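Local coordinates for pollen-specific leucine-rich repeat extensin-like protein 1 (Arabidopsis thaliana, PDB 6TME) that probably acts in the pollen cell wall, where its leucine-rich repeat domain is likely to bind partner proteins and its extensin-like part to join the wall matrix, at residues L236-S247 with N259-F270. Residues are numbered along the deposited sequence; the frame is centred on the assembly and turned at random.
With NAG (2-acetamido-2-deoxy-beta-D-glucopyranose), chain G.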
loop_
_atom_site.group_PDB
_atom_site.type_symbol
_atom_site.label_atom_id
_atom_site.label_comp_id
_atom_site.label_asym_id
_atom_site.label_seq_id
_atom_site.Cartn_x
_atom_site.Cartn_y
_atom_site.Cartn_z
ATOM N N LEU A 236 3.017 -10.258 7.603
ATOM C CA LEU A 236 3.603 -9.130 6.889
ATOM C C LEU A 236 4.704 -9.598 5.932
ATOM O O LEU A 236 5.668 -10.242 6.361
ATOM C CB LEU A 236 4.157 -8.121 7.877
ATOM C CG LEU A 236 4.779 -6.904 7.196
ATOM C CD1 LEU A 236 3.661 -6.130 6.494
ATOM C CD2 LEU A 236 5.452 -6.032 8.217
ATOM N N ASN A 237 4.571 -9.253 4.639
ATOM C CA ASN A 237 5.608 -9.514 3.635
ATOM C C ASN A 237 6.331 -8.273 3.140
ATOM O O ASN A 237 7.530 -8.360 2.825
ATOM C CB ASN A 237 5.023 -10.227 2.409
ATOM C CG ASN A 237 4.617 -11.650 2.708
ATOM O OD1 ASN A 237 5.250 -12.342 3.515
ATOM N ND2 ASN A 237 3.541 -12.094 2.075
ATOM N N GLU A 238 5.633 -7.135 3.033
ATOM C CA GLU A 238 6.152 -5.923 2.389
ATOM C C GLU A 238 5.650 -4.699 3.138
ATOM O O GLU A 238 4.440 -4.536 3.318
ATOM C CB GLU A 238 5.743 -5.846 0.906
ATOM C CG GLU A 238 6.147 -7.066 0.089
ATOM C CD GLU A 238 5.656 -7.082 -1.361
ATOM O OE1 GLU A 238 5.304 -6.014 -1.926
ATOM O OE2 GLU A 238 5.625 -8.201 -1.932
ATOM N N ILE A 239 6.571 -3.846 3.580
ATOM C CA ILE A 239 6.223 -2.599 4.254
ATOM C C ILE A 239 7.098 -1.490 3.686
ATOM O O ILE A 239 8.316 -1.644 3.566
ATOM C CB ILE A 239 6.361 -2.704 5.788
ATOM C CG1 ILE A 239 5.741 -1.476 6.465
ATOM C CG2 ILE A 239 7.828 -2.912 6.239
ATOM C CD1 ILE A 239 4.969 -1.813 7.728
ATOM N N VAL A 240 6.476 -0.383 3.299
ATOM C CA VAL A 240 7.156 0.675 2.564
ATOM C C VAL A 240 6.884 2.006 3.255
ATOM O O VAL A 240 5.723 2.417 3.370
ATOM C CB VAL A 240 6.703 0.712 1.098
ATOM C CG1 VAL A 240 7.490 1.753 0.321
ATOM C CG2 VAL A 240 6.871 -0.681 0.469
ATOM N N PHE A 241 7.957 2.662 3.726
ATOM C CA PHE A 241 7.924 3.948 4.414
ATOM C C PHE A 241 8.591 5.076 3.631
ATOM O O PHE A 241 8.735 6.176 4.177
ATOM C CB PHE A 241 8.659 3.887 5.758
ATOM C CG PHE A 241 8.097 2.937 6.755
ATOM C CD1 PHE A 241 7.013 3.296 7.548
ATOM C CD2 PHE A 241 8.727 1.723 6.987
ATOM C CE1 PHE A 241 6.519 2.420 8.505
ATOM C CE2 PHE A 241 8.247 0.846 7.935
ATOM C CZ PHE A 241 7.143 1.191 8.702
ATOM N N ILE A 242 9.055 4.825 2.408
ATOM C CA ILE A 242 9.791 5.804 1.611
ATOM C C ILE A 242 9.243 7.224 1.761
ATOM O O ILE A 242 8.068 7.487 1.473
ATOM C CB ILE A 242 9.784 5.414 0.119
ATOM C CG1 ILE A 242 10.250 3.993 -0.075
ATOM C CG2 ILE A 242 10.678 6.356 -0.694
ATOM C CD1 ILE A 242 10.188 3.568 -1.524
ATOM N N GLY A 243 10.097 8.156 2.173
ATOM C CA GLY A 243 9.779 9.558 1.986
ATOM C C GLY A 243 8.754 10.095 2.962
ATOM O O GLY A 243 7.678 10.529 2.564
ATOM N N ASN A 244 9.068 10.030 4.248
ATOM C CA ASN A 244 8.226 10.594 5.289
ATOM C C ASN A 244 9.146 11.427 6.180
ATOM O O ASN A 244 10.261 11.808 5.801
ATOM C CB ASN A 244 7.477 9.493 6.049
ATOM C CG ASN A 244 6.233 9.027 5.318
ATOM O OD1 ASN A 244 5.225 9.736 5.266
ATOM N ND2 ASN A 244 6.298 7.829 4.742
ATOM N N ASN A 245 8.674 11.732 7.380
ATOM C CA ASN A 245 9.476 12.483 8.327
ATOM C C ASN A 245 9.605 11.695 9.617
ATOM O O ASN A 245 9.420 12.239 10.710
ATOM C CB ASN A 245 8.856 13.857 8.570
ATOM C CG ASN A 245 9.117 14.801 7.420
ATOM O OD1 ASN A 245 10.272 14.983 6.996
ATOM N ND2 ASN A 245 8.052 15.377 6.872
ATOM N N LEU A 246 9.893 10.406 9.487
ATOM C CA LEU A 246 10.104 9.562 10.645
ATOM C C LEU A 246 11.545 9.714 11.155
ATOM O O LEU A 246 12.458 10.131 10.431
ATOM C CB LEU A 246 9.807 8.114 10.284
ATOM C CG LEU A 246 8.403 7.773 9.762
ATOM C CD1 LEU A 246 8.407 6.342 9.168
ATOM C CD2 LEU A 246 7.341 7.897 10.854
ATOM N N SER A 247 11.746 9.348 12.412
ATOM C CA SER A 247 13.008 9.606 13.101
ATOM C C SER A 247 13.105 8.651 14.278
ATOM O O SER A 247 12.327 7.695 14.396
ATOM C CB SER A 247 13.092 11.066 13.555
ATOM O OG SER A 247 11.999 11.362 14.420
ATOM N N ASN A 259 8.949 -13.116 7.990
ATOM C CA ASN A 259 8.386 -13.361 6.661
ATOM C C ASN A 259 8.489 -12.158 5.729
ATOM O O ASN A 259 7.995 -12.227 4.603
ATOM C CB ASN A 259 6.919 -13.810 6.765
ATOM C CG ASN A 259 6.788 -15.227 7.328
ATOM O OD1 ASN A 259 7.572 -16.117 6.995
ATOM N ND2 ASN A 259 5.798 -15.433 8.190
ATOM N N VAL A 260 9.140 -11.076 6.156
ATOM C CA VAL A 260 9.262 -9.877 5.329
ATOM C C VAL A 260 10.203 -10.130 4.154
ATOM O O VAL A 260 11.304 -10.660 4.321
ATOM C CB VAL A 260 9.747 -8.703 6.193
ATOM C CG1 VAL A 260 10.488 -7.681 5.356
ATOM C CG2 VAL A 260 8.559 -8.059 6.903
ATOM N N THR A 261 9.779 -9.735 2.952
ATOM C CA THR A 261 10.652 -9.734 1.784
ATOM C C THR A 261 11.097 -8.344 1.352
ATOM O O THR A 261 12.082 -8.224 0.607
ATOM C CB THR A 261 9.951 -10.385 0.580
ATOM O OG1 THR A 261 8.748 -9.664 0.271
ATOM C CG2 THR A 261 9.631 -11.836 0.867
ATOM N N VAL A 262 10.368 -7.306 1.756
ATOM C CA VAL A 262 10.603 -5.947 1.305
ATOM C C VAL A 262 10.481 -5.068 2.533
ATOM O O VAL A 262 9.385 -4.931 3.093
ATOM C CB VAL A 262 9.605 -5.475 0.233
ATOM C CG1 VAL A 262 9.859 -3.991 -0.048
ATOM C CG2 VAL A 262 9.704 -6.296 -1.048
ATOM N N PHE A 263 11.585 -4.458 2.941
ATOM C CA PHE A 263 11.577 -3.495 4.036
ATOM C C PHE A 263 12.293 -2.240 3.548
ATOM O O PHE A 263 13.523 -2.216 3.431
ATOM C CB PHE A 263 12.235 -4.061 5.303
ATOM C CG PHE A 263 11.993 -3.202 6.516
ATOM C CD1 PHE A 263 12.754 -2.069 6.736
ATOM C CD2 PHE A 263 10.956 -3.482 7.384
ATOM C CE1 PHE A 263 12.499 -1.252 7.818
ATOM C CE2 PHE A 263 10.693 -2.662 8.465
ATOM C CZ PHE A 263 11.465 -1.554 8.685
ATOM N N ASP A 264 11.534 -1.191 3.278
ATOM C CA ASP A 264 12.085 0.039 2.717
ATOM C C ASP A 264 11.774 1.198 3.666
ATOM O O ASP A 264 10.612 1.585 3.825
ATOM C CB ASP A 264 11.535 0.276 1.310
ATOM C CG ASP A 264 12.335 1.323 0.533
ATOM O OD1 ASP A 264 12.776 2.322 1.151
ATOM O OD2 ASP A 264 12.508 1.153 -0.698
ATOM N N ALA A 265 12.814 1.736 4.306
ATOM C CA ALA A 265 12.694 2.832 5.259
ATOM C C ALA A 265 13.381 4.092 4.755
ATOM O O ALA A 265 13.698 4.987 5.550
ATOM C CB ALA A 265 13.259 2.431 6.622
ATOM N N SER A 266 13.559 4.208 3.445
ATOM C CA SER A 266 14.468 5.212 2.926
ATOM C C SER A 266 13.826 6.600 2.919
ATOM O O SER A 266 12.594 6.759 2.946
ATOM C CB SER A 266 14.948 4.839 1.517
ATOM O OG SER A 266 13.897 4.887 0.574
ATOM N N SER A 267 14.698 7.613 2.891
ATOM C CA SER A 267 14.293 9.011 2.766
ATOM C C SER A 267 13.444 9.431 3.959
ATOM O O SER A 267 12.353 9.991 3.813
ATOM C CB SER A 267 13.560 9.258 1.447
ATOM O OG SER A 267 14.453 9.013 0.390
ATOM N N ASN A 268 13.942 9.111 5.152
ATOM C CA ASN A 268 13.341 9.587 6.384
ATOM C C ASN A 268 14.431 10.305 7.171
ATOM O O ASN A 268 15.302 10.943 6.572
ATOM C CB ASN A 268 12.706 8.420 7.147
ATOM C CG ASN A 268 11.279 8.098 6.634
ATOM O OD1 ASN A 268 10.326 8.785 6.973
ATOM N ND2 ASN A 268 11.156 7.086 5.778
ATOM N N GLY A 269 14.403 10.203 8.496
ATOM C CA GLY A 269 15.375 10.871 9.326
ATOM C C GLY A 269 15.772 9.974 10.477
ATOM O O GLY A 269 15.941 10.438 11.608
ATOM N N PHE A 270 15.905 8.679 10.206
ATOM C CA PHE A 270 16.287 7.759 11.262
ATOM C C PHE A 270 17.735 7.987 11.693
ATOM O O PHE A 270 18.574 8.466 10.926
ATOM C CB PHE A 270 16.088 6.325 10.804
ATOM C CG PHE A 270 14.662 5.980 10.514
ATOM C CD1 PHE A 270 13.725 5.903 11.544
ATOM C CD2 PHE A 270 14.252 5.723 9.214
ATOM C CE1 PHE A 270 12.410 5.582 11.276
ATOM C CE2 PHE A 270 12.936 5.402 8.943
ATOM C CZ PHE A 270 12.011 5.330 9.969
HETATM C C1 NAG G . 5.563 -16.694 8.849
HETATM C C2 NAG G . 4.922 -16.415 10.201
HETATM C C3 NAG G . 4.810 -17.704 10.997
HETATM C C4 NAG G . 4.039 -18.742 10.192
HETATM C C5 NAG G . 4.646 -18.916 8.798
HETATM C C6 NAG G . 3.800 -19.790 7.901
HETATM C C7 NAG G . 5.211 -14.157 11.122
HETATM C C8 NAG G . 3.868 -13.854 10.532
HETATM N N2 NAG G . 5.663 -15.405 10.940
HETATM O O4 NAG G . 4.048 -19.992 10.874
HETATM O O5 NAG G . 4.773 -17.647 8.133
HETATM O O6 NAG G . 4.012 -19.481 6.531
HETATM O O7 NAG G . 5.854 -13.311 11.742
HETATM O O HOH W 1 6.903 -11.121 8.546
HETATM O O HOH W 2 6.326 -11.073 -1.749
HETATM O O HOH W 3 11.599 12.394 3.348
#
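Asn268 reaches across from one coil of this leucine-rich repeat solenoid to the coil before it, as a rung of the asparagine ladder characteristic of the fold. Its CG lies beside its own backbone N (chi1 -84°), which swings the amide across toward 236-247. ND2 gives a hydrogen bond to Phe241 O (3.0 Å), and OD1 accepts from Leu246 N (3.0 Å). Asn244 ND2 reaches the same Phe241 O from the opposite face of the carbonyl plane, each donor about 55° out of that plane, one on either side. Strands 238-240 and 262-264 run parallel, tied by bonds such as Phe241 N to Asp264 O (2.9 Å). On the core face, Ile239 runs alongside Phe263, its CG2 against Phe263 CD2 (3.4 Å). The Phe241 ring meets that of Phe263 obliquely, CE2 near CZ. On the other face, which another protein chain covers, Glu238 CG packs on Val262 CB, and the Asp264 carboxylate lies against Ile242 CG1 and CD1. Asp264 OD2 is hydrogen-bonded to an aromatic side chain of that other protein, while OD1 closes an Asx turn with Ser266 N. With an alanine in place of Asp264, Ser266 N and OG would probably lose their shared acceptor, Ile242 CG1 and CD1 the carboxylate they pack against, and the partner protein a bond. Ser266 OG meets Asp264 OD1 on its syn lone pair, at 2.9 Å.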